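Local coordinates for protein maltose operon transcriptional repressor (Staphylococcus aureus subsp. aureus Mu50, PDB 3HCW) that probably represses transcription of the maltose operon, its C-terminal fragment having the periplasmic-binding-protein-like fold of sugar-sensing LacI-family regulators, at residues K84-G98 with T101-N113. Residues are numbered along the deposited sequence; the frame is centred on the assembly and turned at random.
Sequences KQMLIDESMPFIVIG and TSDIDHQFTHIDN. With GOL (glycerol), chain C.
Strands 94-97 and 110-113 run parallel, their short axes 13° apart, joined by V96 N to T109 O, I111 N to V96 O (2.9 Å) and G98 N to I111 O. V96 and H110 share one face of the sheet: V96 CB lies over the imidazole, 3.7 Å from the centroid of the H110 ring. At the ring's edge, H110 ND1 gives a weak bond of 3.3 Å to G98 O, while H110 NE2 donates to D105 OD2 (2.9 Å) from above the carboxylate plane, the oxygen lying a little out of the imidazole plane. That bond ties the 3-10 turn 104-106 to the strand, and T101 N, donating to D105 OD1, joins the preceding loop to the same carboxylate. K84 extends from helix 82-89, its chain bent at chi3 (77°), for a long salt bridge of 3.7 Å from NZ to D105 OD1; that charge would favour an ionised D105.

These are neighbouring parallel strands of the N-terminal Rossmann-like lobe of a periplasmic-binding-protein fold, flanked by strands 71-74 and 272-280. Nearer the end of helix 82-89, F94 and F108 form an offset stack, centroids 4.5 Å apart, with F94 CZ over the centre of the F108 ring and Q107 CB on its opposite face. I88 CG1 meets that ring obliquely, and I88 CD1 touches I104 CD1. On the other face of the sheet, I111 CD1 packs against I95 CG2. At the C-terminal strand ends a glycerol, probably from the crystallisation liquor, gives its O2 to D112 OD1 (2.7 Å) and its O1 to N113 OD1.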
ATOM      1  N   LYS A  84       8.168  25.235  -5.386  1.00 68.00           N
ATOM      2  CA  LYS A  84       9.216  25.214  -6.413  1.00 64.36           C
ATOM      3  C   LYS A  84       9.812  26.618  -6.575  1.00 63.02           C
ATOM      4  O   LYS A  84      11.018  26.756  -6.775  1.00 61.17           O
ATOM      5  CB  LYS A  84       8.678  24.693  -7.754  1.00 65.04           C
ATOM      6  CG  LYS A  84       9.747  24.486  -8.847  1.00 67.52           C
ATOM      7  CD  LYS A  84       9.211  23.719 -10.058  1.00 72.62           C
ATOM      8  CE  LYS A  84       8.349  24.592 -10.965  1.00 82.78           C
ATOM      9  NZ  LYS A  84       7.660  23.791 -12.016  1.00 90.73           N
ATOM     10  N   GLN A  85       8.962  27.645  -6.478  1.00 65.16           N
ATOM     11  CA  GLN A  85       9.409  29.046  -6.460  1.00 66.75           C
ATOM     12  C   GLN A  85      10.260  29.398  -5.236  1.00 66.18           C
ATOM     13  O   GLN A  85      11.206  30.179  -5.342  1.00 66.00           O
ATOM     14  CB  GLN A  85       8.224  30.013  -6.557  1.00 67.50           C
ATOM     15  CG  GLN A  85       8.017  30.606  -7.947  1.00 76.92           C
ATOM     16  CD  GLN A  85       9.256  31.313  -8.489  1.00 78.90           C
ATOM     17  OE1 GLN A  85       9.741  30.990  -9.576  1.00 75.31           O
ATOM     18  NE2 GLN A  85       9.776  32.277  -7.730  1.00 78.71           N
ATOM     19  N   MET A  86       9.909  28.812  -4.090  1.00 66.88           N
ATOM     20  CA  MET A  86      10.654  28.979  -2.837  1.00 59.63           C
ATOM     21  C   MET A  86      12.106  28.517  -2.997  1.00 60.38           C
ATOM     22  O   MET A  86      13.028  29.285  -2.725  1.00 60.70           O
ATOM     23  CB  MET A  86       9.946  28.224  -1.698  1.00 55.81           C
ATOM     24  CG  MET A  86      10.570  28.348  -0.301  1.00 36.28           C
ATOM     25  SD  MET A  86       9.537  27.490   0.907  1.00 50.36           S
ATOM     26  CE  MET A  86       8.282  28.739   1.157  1.00 65.46           C
ATOM     27  N   LEU A  87      12.296  27.289  -3.482  1.00 61.19           N
ATOM     28  CA  LEU A  87      13.635  26.724  -3.715  1.00 62.54           C
ATOM     29  C   LEU A  87      14.429  27.472  -4.784  1.00 61.79           C
ATOM     30  O   LEU A  87      15.660  27.446  -4.775  1.00 64.32           O
ATOM     31  CB  LEU A  87      13.549  25.248  -4.103  1.00 63.35           C
ATOM     32  CG  LEU A  87      12.667  24.279  -3.317  1.00 65.38           C
ATOM     33  CD1 LEU A  87      12.642  22.945  -4.024  1.00 64.89           C
ATOM     34  CD2 LEU A  87      13.116  24.115  -1.874  1.00 59.88           C
ATOM     35  N   ILE A  88      13.719  28.120  -5.706  1.00 67.66           N
ATOM     36  CA  ILE A  88      14.346  28.967  -6.722  1.00 68.76           C
ATOM     37  C   ILE A  88      14.789  30.301  -6.111  1.00 69.09           C
ATOM     38  O   ILE A  88      15.925  30.740  -6.334  1.00 64.68           O
ATOM     39  CB  ILE A  88      13.422  29.154  -7.962  1.00 71.75           C
ATOM     40  CG1 ILE A  88      13.425  27.870  -8.805  1.00 71.05           C
ATOM     41  CG2 ILE A  88      13.859  30.352  -8.823  1.00 70.45           C
ATOM     42  CD1 ILE A  88      12.256  27.734  -9.761  1.00 63.81           C
ATOM     43  N   ASP A  89      13.900  30.915  -5.327  1.00 74.20           N
ATOM     44  CA  ASP A  89      14.194  32.165  -4.609  1.00 79.93           C
ATOM     45  C   ASP A  89      15.366  32.023  -3.635  1.00 82.19           C
ATOM     46  O   ASP A  89      16.242  32.890  -3.573  1.00 83.93           O
ATOM     47  CB  ASP A  89      12.959  32.658  -3.840  1.00 77.34           C
ATOM     48  CG  ASP A  89      11.886  33.237  -4.750  1.00 85.05           C
ATOM     49  OD1 ASP A  89      10.687  32.992  -4.482  1.00 81.52           O
ATOM     50  OD2 ASP A  89      12.236  33.936  -5.728  1.00 81.62           O
ATOM     51  N   GLU A  90      15.382  30.914  -2.898  1.00 79.15           N
ATOM     52  CA  GLU A  90      16.345  30.716  -1.819  1.00 76.04           C
ATOM     53  C   GLU A  90      17.520  29.815  -2.216  1.00 72.11           C
ATOM     54  O   GLU A  90      18.166  29.206  -1.357  1.00 71.31           O
ATOM     55  CB  GLU A  90      15.632  30.220  -0.559  1.00 76.52           C
ATOM     56  CG  GLU A  90      14.357  31.009  -0.255  1.00 87.47           C
ATOM     57  CD  GLU A  90      14.268  31.502   1.174  1.00 96.57           C
ATOM     58  OE1 GLU A  90      13.691  32.591   1.382  1.00 95.10           O
ATOM     59  OE2 GLU A  90      14.768  30.811   2.088  1.00104.43           O
ATOM     60  N   SER A  91      17.772  29.751  -3.528  1.00 67.05           N
ATOM     61  CA  SER A  91      18.949  29.110  -4.146  1.00 62.64           C
ATOM     62  C   SER A  91      19.251  27.645  -3.780  1.00 62.52           C
ATOM     63  O   SER A  91      20.407  27.212  -3.850  1.00 62.61           O
ATOM     64  CB  SER A  91      20.196  29.979  -3.951  1.00 65.20           C
ATOM     65  OG  SER A  91      20.181  31.076  -4.842  1.00 70.34           O
ATOM     66  N   MET A  92      18.217  26.890  -3.417  1.00 53.38           N
ATOM     67  CA  MET A  92      18.383  25.488  -3.039  1.00 57.06           C
ATOM     68  C   MET A  92      18.453  24.582  -4.269  1.00 52.83           C
ATOM     69  O   MET A  92      17.600  24.682  -5.147  1.00 50.71           O
ATOM     70  CB  MET A  92      17.246  25.035  -2.117  1.00 58.35           C
ATOM     71  CG  MET A  92      17.294  25.612  -0.700  1.00 63.77           C
ATOM     72  SD  MET A  92      18.836  25.302   0.188  1.00 62.63           S
ATOM     73  CE  MET A  92      18.908  23.501   0.240  1.00 51.00           C
ATOM     74  N   PRO A  93      19.478  23.708  -4.339  1.00 52.37           N
ATOM     75  CA  PRO A  93      19.576  22.711  -5.412  1.00 52.15           C
ATOM     76  C   PRO A  93      18.426  21.722  -5.309  1.00 51.57           C
ATOM     77  O   PRO A  93      18.065  21.325  -4.194  1.00 51.48           O
ATOM     78  CB  PRO A  93      20.899  21.995  -5.109  1.00 47.94           C
ATOM     79  CG  PRO A  93      21.664  22.941  -4.249  1.00 42.31           C
ATOM     80  CD  PRO A  93      20.619  23.607  -3.410  1.00 52.84           C
ATOM     81  N   PHE A  94      17.834  21.354  -6.447  1.00 45.98           N
ATOM     82  CA  PHE A  94      16.725  20.394  -6.445  1.00 44.10           C
ATOM     83  C   PHE A  94      16.541  19.565  -7.714  1.00 46.15           C
ATOM     84  O   PHE A  94      17.075  19.883  -8.771  1.00 46.90           O
ATOM     85  CB  PHE A  94      15.390  21.037  -6.005  1.00 48.50           C
ATOM     86  CG  PHE A  94      14.854  22.080  -6.945  1.00 43.75           C
ATOM     87  CD1 PHE A  94      15.236  23.412  -6.816  1.00 54.55           C
ATOM     88  CD2 PHE A  94      13.922  21.746  -7.919  1.00 47.16           C
ATOM     89  CE1 PHE A  94      14.729  24.392  -7.662  1.00 45.17           C
ATOM     90  CE2 PHE A  94      13.408  22.722  -8.773  1.00 55.54           C
ATOM     91  CZ  PHE A  94      13.812  24.047  -8.641  1.00 52.84           C
ATOM     92  N   ILE A  95      15.777  18.486  -7.564  1.00 42.34           N
ATOM     93  CA  ILE A  95      15.276  17.677  -8.670  1.00 46.30           C
ATOM     94  C   ILE A  95      13.754  17.760  -8.624  1.00 42.33           C
ATOM     95  O   ILE A  95      13.178  17.994  -7.562  1.00 43.21           O
ATOM     96  CB  ILE A  95      15.792  16.193  -8.570  1.00 41.60           C
ATOM     97  CG1 ILE A  95      16.844  15.923  -9.631  1.00 39.84           C
ATOM     98  CG2 ILE A  95      14.710  15.179  -8.813  1.00 54.41           C
ATOM     99  CD1 ILE A  95      18.076  16.727  -9.480  1.00 29.47           C
ATOM    100  N   VAL A  96      13.107  17.609  -9.775  1.00 39.76           N
ATOM    101  CA  VAL A  96      11.659  17.477  -9.814  1.00 33.73           C
ATOM    102  C   VAL A  96      11.307  16.139 -10.431  1.00 35.72           C
ATOM    103  O   VAL A  96      11.808  15.783 -11.495  1.00 39.67           O
ATOM    104  CB  VAL A  96      10.992  18.616 -10.615  1.00 31.44           C
ATOM    105  CG1 VAL A  96       9.467  18.464 -10.616  1.00 37.52           C
ATOM    106  CG2 VAL A  96      11.386  19.978 -10.051  1.00 40.77           C
ATOM    107  N   ILE A  97      10.464  15.380  -9.753  1.00 35.00           N
ATOM    108  CA  ILE A  97       9.866  14.235 -10.391  1.00 37.08           C
ATOM    109  C   ILE A  97       8.562  14.689 -11.049  1.00 44.90           C
ATOM    110  O   ILE A  97       7.575  14.994 -10.367  1.00 40.48           O
ATOM    111  CB  ILE A  97       9.675  13.061  -9.430  1.00 42.38           C
ATOM    112  CG1 ILE A  97      11.027  12.675  -8.825  1.00 37.45           C
ATOM    113  CG2 ILE A  97       9.054  11.875 -10.161  1.00 39.69           C
ATOM    114  CD1 ILE A  97      10.996  11.416  -8.008  1.00 34.92           C
ATOM    115  N   GLY A  98       8.598  14.761 -12.383  1.00 44.45           N
ATOM    116  CA  GLY A  98       7.462  15.188 -13.202  1.00 40.35           C
ATOM    117  C   GLY A  98       7.906  15.924 -14.457  1.00 43.49           C
ATOM    118  O   GLY A  98       9.078  15.852 -14.847  1.00 41.71           O
ATOM    119  N   THR A 101       7.632  22.519 -17.300  1.00 53.35           N
ATOM    120  CA  THR A 101       6.458  23.263 -17.739  1.00 64.03           C
ATOM    121  C   THR A 101       6.747  24.736 -18.085  1.00 67.63           C
ATOM    122  O   THR A 101       5.833  25.494 -18.423  1.00 74.58           O
ATOM    123  CB  THR A 101       5.317  23.147 -16.683  1.00 64.86           C
ATOM    124  OG1 THR A 101       4.266  24.073 -16.989  1.00 88.90           O
ATOM    125  CG2 THR A 101       5.831  23.427 -15.269  1.00 60.41           C
ATOM    126  N   SER A 102       8.017  25.133 -18.023  1.00 68.94           N
ATOM    127  CA  SER A 102       8.370  26.551 -18.109  1.00 68.11           C
ATOM    128  C   SER A 102       9.754  26.803 -18.702  1.00 65.59           C
ATOM    129  O   SER A 102      10.505  25.863 -18.962  1.00 62.22           O
ATOM    130  CB  SER A 102       8.275  27.190 -16.720  1.00 64.19           C
ATOM    131  OG  SER A 102       8.105  28.589 -16.829  1.00 77.99           O
ATOM    132  N   ASP A 103      10.076  28.080 -18.915  1.00 70.90           N
ATOM    133  CA  ASP A 103      11.402  28.492 -19.386  1.00 74.32           C
ATOM    134  C   ASP A 103      12.516  28.233 -18.377  1.00 72.63           C
ATOM    135  O   ASP A 103      13.573  27.723 -18.745  1.00 72.87           O
ATOM    136  CB  ASP A 103      11.413  29.964 -19.809  1.00 79.53           C
ATOM    137  CG  ASP A 103      11.748  30.149 -21.278  1.00 89.56           C
ATOM    138  OD1 ASP A 103      12.593  29.387 -21.803  1.00 88.12           O
ATOM    139  OD2 ASP A 103      11.179  31.070 -21.905  1.00 98.16           O
ATOM    140  N   ILE A 104      12.278  28.573 -17.110  1.00 72.15           N
ATOM    141  CA  ILE A 104      13.282  28.355 -16.055  1.00 75.21           C
ATOM    142  C   ILE A 104      13.551  26.871 -15.767  1.00 66.95           C
ATOM    143  O   ILE A 104      14.621  26.524 -15.274  1.00 66.46           O
ATOM    144  CB  ILE A 104      12.953  29.115 -14.737  1.00 77.15           C
ATOM    145  CG1 ILE A 104      11.536  28.774 -14.246  1.00 86.22           C
ATOM    146  CG2 ILE A 104      13.168  30.619 -14.931  1.00 83.82           C
ATOM    147  CD1 ILE A 104      11.119  29.452 -12.940  1.00 84.36           C
ATOM    148  N   ASP A 105      12.590  26.011 -16.112  1.00 59.62           N
ATOM    149  CA  ASP A 105      12.713  24.560 -15.949  1.00 52.34           C
ATOM    150  C   ASP A 105      13.848  23.927 -16.754  1.00 50.86           C
ATOM    151  O   ASP A 105      14.255  22.801 -16.464  1.00 56.69           O
ATOM    152  CB  ASP A 105      11.392  23.864 -16.274  1.00 52.98           C
ATOM    153  CG  ASP A 105      10.448  23.837 -15.097  1.00 51.26           C
ATOM    154  OD1 ASP A 105       9.241  24.074 -15.301  1.00 58.65           O
ATOM    155  OD2 ASP A 105      10.905  23.570 -13.964  1.00 64.14           O
ATOM    156  N   HIS A 106      14.355  24.658 -17.748  1.00 52.53           N
ATOM    157  CA  HIS A 106      15.567  24.282 -18.484  1.00 55.91           C
ATOM    158  C   HIS A 106      16.802  24.161 -17.577  1.00 54.76           C
ATOM    159  O   HIS A 106      17.716  23.382 -17.858  1.00 49.37           O
ATOM    160  CB  HIS A 106      15.848  25.297 -19.601  1.00 64.58           C
ATOM    161  CG  HIS A 106      14.904  25.207 -20.764  1.00 70.98           C
ATOM    162  ND1 HIS A 106      14.740  24.056 -21.504  1.00 70.05           N
ATOM    163  CD2 HIS A 106      14.092  26.133 -21.327  1.00 68.00           C
ATOM    164  CE1 HIS A 106      13.856  24.270 -22.460  1.00 71.72           C
ATOM    165  NE2 HIS A 106      13.445  25.523 -22.374  1.00 66.18           N
ATOM    166  N   GLN A 107      16.812  24.937 -16.492  1.00 56.15           N
ATOM    167  CA  GLN A 107      17.911  24.946 -15.527  1.00 56.56           C
ATOM    168  C   GLN A 107      17.888  23.746 -14.580  1.00 57.48           C
ATOM    169  O   GLN A 107      18.925  23.366 -14.032  1.00 62.16           O
ATOM    170  CB  GLN A 107      17.894  26.242 -14.697  1.00 57.51           C
ATOM    171  CG  GLN A 107      17.886  27.544 -15.503  1.00 62.71           C
ATOM    172  CD  GLN A 107      18.967  27.586 -16.572  1.00 77.00           C
ATOM    173  OE1 GLN A 107      18.671  27.665 -17.765  1.00 86.52           O
ATOM    174  NE2 GLN A 107      20.225  27.520 -16.150  1.00 87.58           N
ATOM    175  N   PHE A 108      16.707  23.160 -14.389  1.00 49.02           N
ATOM    176  CA  PHE A 108      16.493  22.164 -13.339  1.00 45.27           C
ATOM    177  C   PHE A 108      16.166  20.780 -13.879  1.00 47.47           C
ATOM    178  O   PHE A 108      15.255  20.627 -14.689  1.00 45.38           O
ATOM    179  CB  PHE A 108      15.412  22.657 -12.375  1.00 42.76           C
ATOM    180  CG  PHE A 108      15.696  24.026 -11.825  1.00 51.13           C
ATOM    181  CD1 PHE A 108      16.684  24.206 -10.857  1.00 44.66           C
ATOM    182  CD2 PHE A 108      15.011  25.141 -12.306  1.00 52.95           C
ATOM    183  CE1 PHE A 108      16.974  25.478 -10.360  1.00 60.61           C
ATOM    184  CE2 PHE A 108      15.293  26.420 -11.821  1.00 42.43           C
ATOM    185  CZ  PHE A 108      16.272  26.591 -10.844  1.00 58.08           C
ATOM    186  N   THR A 109      16.933  19.785 -13.441  1.00 38.03           N
ATOM    187  CA  THR A 109      16.729  18.402 -13.864  1.00 39.20           C
ATOM    188  C   THR A 109      15.352  17.876 -13.469  1.00 37.33           C
ATOM    189  O   THR A 109      14.937  18.005 -12.314  1.00 34.19           O
ATOM    190  CB  THR A 109      17.842  17.478 -13.318  1.00 31.63           C
ATOM    191  OG1 THR A 109      19.083  17.858 -13.914  1.00 36.97           O
ATOM    192  CG2 THR A 109      17.580  16.014 -13.672  1.00 39.21           C
ATOM    193  N   HIS A 110      14.646  17.321 -14.453  1.00 33.24           N
ATOM    194  CA  HIS A 110      13.373  16.652 -14.236  1.00 33.11           C
ATOM    195  C   HIS A 110      13.491  15.167 -14.563  1.00 31.91           C
ATOM    196  O   HIS A 110      14.213  14.771 -15.485  1.00 28.23           O
ATOM    197  CB  HIS A 110      12.288  17.274 -15.106  1.00 25.02           C
ATOM    198  CG  HIS A 110      11.787  18.593 -14.609  1.00 40.19           C
ATOM    199  ND1 HIS A 110      10.496  18.779 -14.165  1.00 38.55           N
ATOM    200  CD2 HIS A 110      12.396  19.797 -14.505  1.00 36.61           C
ATOM    201  CE1 HIS A 110      10.332  20.041 -13.807  1.00 39.27           C
ATOM    202  NE2 HIS A 110      11.469  20.680 -14.003  1.00 30.53           N
ATOM    203  N   ILE A 111      12.782  14.350 -13.794  1.00 39.49           N
ATOM    204  CA  ILE A 111      12.710  12.913 -14.030  1.00 28.57           C
ATOM    205  C   ILE A 111      11.234  12.547 -14.179  1.00 32.82           C
ATOM    206  O   ILE A 111      10.443  12.769 -13.276  1.00 35.12           O
ATOM    207  CB  ILE A 111      13.411  12.098 -12.894  1.00 35.87           C
ATOM    208  CG1 ILE A 111      14.938  12.260 -12.958  1.00 38.16           C
ATOM    209  CG2 ILE A 111      13.114  10.623 -13.015  1.00 30.45           C
ATOM    210  CD1 ILE A 111      15.480  13.291 -12.042  1.00 53.51           C
ATOM    211  N   ASP A 112      10.861  12.006 -15.331  1.00 25.46           N
ATOM    212  CA  ASP A 112       9.459  11.713 -15.604  1.00 35.67           C
ATOM    213  C   ASP A 112       9.307  10.392 -16.370  1.00 33.67           C
ATOM    214  O   ASP A 112      10.305   9.813 -16.824  1.00 32.05           O
ATOM    215  CB  ASP A 112       8.866  12.867 -16.419  1.00 29.07           C
ATOM    216  CG  ASP A 112       7.370  13.067 -16.190  1.00 39.81           C
ATOM    217  OD1 ASP A 112       6.770  12.376 -15.343  1.00 40.35           O
ATOM    218  OD2 ASP A 112       6.784  13.926 -16.884  1.00 56.01           O
ATOM    219  N   ASN A 113       8.070   9.903 -16.461  1.00 30.95           N
ATOM    220  CA  ASN A 113       7.680   8.970 -17.515  1.00 29.76           C
ATOM    221  C   ASN A 113       7.184   9.821 -18.672  1.00 35.30           C
ATOM    222  O   ASN A 113       6.909  11.024 -18.493  1.00 30.21           O
ATOM    223  CB  ASN A 113       6.517   8.078 -17.076  1.00 27.02           C
ATOM    224  CG  ASN A 113       6.827   7.251 -15.853  1.00 30.24           C
ATOM    225  OD1 ASN A 113       6.218   7.436 -14.800  1.00 24.52           O
ATOM    226  ND2 ASN A 113       7.768   6.322 -15.983  1.00 21.85           N
TER
HETATM  227  C1  GOL C   1       4.027   9.910 -12.720  1.00 40.59           C
HETATM  228  O1  GOL C   1       4.440   9.387 -13.967  1.00 31.19           O
HETATM  229  C2  GOL C   1       5.033  10.976 -12.309  1.00 44.34           C
HETATM  230  O2  GOL C   1       6.135  10.848 -13.163  1.00 42.43           O
HETATM  231  C3  GOL C   1       4.483  12.401 -12.444  1.00 54.23           C
HETATM  232  O3  GOL C   1       4.975  13.224 -11.391  1.00 37.66           O